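PDB 6W3F: Rd1NTF2_05_I64F_A80G_T94P_D101K_L106W from Synthetic construct, which is a de novo designed NTF2-like protein of no known natural function, probably made to test the design of diverse pocket shapes. Local coordinates for residues D28-D31 and P32-A36. Sequence-based numbering, arbitrary orientation.
Sequences DQMD and PNVRA
Two hydrogen bonds from consecutive amides, those of N33 and V34, close the corner at P32 and N33, one onto the side chain of D31 and one onto its backbone. The amide N of N33 lies 2.9 Å from OD2 of D31 with an N-H...O angle of 155°; it meets the carboxylate on its anti side, 26° out of plane. Because CG of D31 stands opposite its own backbone N (chi1 -168°), the carboxylate is carried forward beside P32 to the N33 amide, which makes D31 to N33 an Asx turn. The N of V34 reaches O of D31 at 3.1 Å and completes a type I beta turn with P32 and N33 at its corner positions.

In the NTF2-like fold this corner leads from the short strand 30-31, which follows helix 23-28 and bonds to I109 through D31, into strand 34-38 of the curved mixed sheet. A water bridges the two side chains: it donates to OD2 of D31 at 2.7 Å and accepts from ND2 of N33 at 3.2 Å, giving OD2 a second donor.

Apolar packing occupies the buried side. CG1 of V34 comes within 4.0 Å of CB of M30 and 4.1 Å of its SD. M30, its chain extended beyond CG, also packs against A49 and L53 of helix 46-56, while P32 and M30 both pack on R46.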
loop_
_atom_site.group_PDB
_atom_site.type_symbol
_atom_site.label_atom_id
_atom_site.label_comp_id
_atom_site.label_asym_id
_atom_site.label_seq_id
_atom_site.Cartn_x
_atom_site.Cartn_y
_atom_site.Cartn_z
ATOM N N ASP A 28 7.418 1.577 8.958
ATOM C CA ASP A 28 7.076 2.901 9.457
ATOM C C ASP A 28 5.768 3.419 8.890
ATOM O O ASP A 28 5.178 4.337 9.463
ATOM C CB ASP A 28 8.210 3.872 9.108
ATOM C CG ASP A 28 7.917 5.306 9.533
ATOM O OD1 ASP A 28 8.133 5.638 10.724
ATOM O OD2 ASP A 28 7.480 6.108 8.673
ATOM N N GLN A 29 5.310 2.868 7.773
ATOM C CA GLN A 29 4.078 3.326 7.163
ATOM C C GLN A 29 2.856 2.593 7.675
ATOM O O GLN A 29 1.739 2.974 7.306
ATOM C CB GLN A 29 4.202 3.163 5.645
ATOM C CG GLN A 29 5.345 3.924 5.019
ATOM C CD GLN A 29 5.274 5.416 5.255
ATOM O OE1 GLN A 29 4.197 6.008 5.221
ATOM N NE2 GLN A 29 6.416 6.035 5.516
ATOM N N MET A 30 3.043 1.572 8.516
ATOM C CA MET A 30 1.977 0.665 8.908
ATOM C C MET A 30 1.471 0.902 10.320
ATOM O O MET A 30 2.253 1.189 11.235
ATOM C CB MET A 30 2.474 -0.777 8.798
ATOM C CG MET A 30 2.676 -1.207 7.339
ATOM S SD MET A 30 3.476 -2.752 7.285
ATOM C CE MET A 30 3.180 -3.164 5.549
ATOM N N ASP A 31 0.163 0.735 10.503
ATOM C CA ASP A 31 -0.392 0.619 11.845
ATOM C C ASP A 31 0.251 -0.583 12.540
ATOM O O ASP A 31 0.619 -1.561 11.877
ATOM C CB ASP A 31 -1.905 0.435 11.782
ATOM C CG ASP A 31 -2.574 0.593 13.126
ATOM O OD1 ASP A 31 -2.927 1.731 13.473
ATOM O OD2 ASP A 31 -2.809 -0.413 13.822
ATOM N N PRO A 32 0.419 -0.540 13.877
ATOM C CA PRO A 32 0.966 -1.726 14.553
ATOM C C PRO A 32 0.127 -2.964 14.332
ATOM O O PRO A 32 0.673 -4.076 14.259
ATOM C CB PRO A 32 1.005 -1.318 16.052
ATOM C CG PRO A 32 1.059 0.145 16.057
ATOM C CD PRO A 32 0.301 0.611 14.803
ATOM N N ASN A 33 -1.191 -2.819 14.216
ATOM C CA ASN A 33 -2.079 -3.949 13.971
ATOM C C ASN A 33 -2.573 -4.003 12.527
ATOM O O ASN A 33 -3.681 -4.478 12.288
ATOM C CB ASN A 33 -3.260 -3.888 14.930
ATOM C CG ASN A 33 -2.867 -4.286 16.340
ATOM O OD1 ASN A 33 -2.166 -5.255 16.528
ATOM N ND2 ASN A 33 -3.283 -3.511 17.317
ATOM N N VAL A 34 -1.765 -3.554 11.570
ATOM C CA VAL A 34 -2.124 -3.601 10.146
ATOM C C VAL A 34 -2.526 -5.025 9.808
ATOM O O VAL A 34 -1.990 -5.987 10.367
ATOM C CB VAL A 34 -0.953 -3.134 9.269
ATOM C CG1 VAL A 34 0.241 -3.998 9.508
ATOM C CG2 VAL A 34 -1.341 -3.147 7.747
ATOM N N ARG A 35 -3.470 -5.172 8.895
ATOM C CA ARG A 35 -3.848 -6.471 8.367
ATOM C C ARG A 35 -3.643 -6.445 6.858
ATOM O O ARG A 35 -4.095 -5.511 6.200
ATOM C CB ARG A 35 -5.301 -6.782 8.682
ATOM C CG ARG A 35 -5.770 -8.058 8.068
ATOM C CD ARG A 35 -7.257 -8.171 8.193
ATOM N NE ARG A 35 -7.678 -9.519 7.849
ATOM C CZ ARG A 35 -8.940 -9.920 7.809
ATOM N NH1 ARG A 35 -9.919 -9.063 8.083
ATOM N NH2 ARG A 35 -9.215 -11.176 7.492
ATOM N N ALA A 36 -2.934 -7.431 6.320
ATOM C CA ALA A 36 -2.654 -7.487 4.890
ATOM C C ALA A 36 -3.181 -8.807 4.346
ATOM O O ALA A 36 -2.776 -9.882 4.799
ATOM C CB ALA A 36 -1.158 -7.345 4.598
HETATM O O HOH W 1 -3.760 -0.517 16.354
#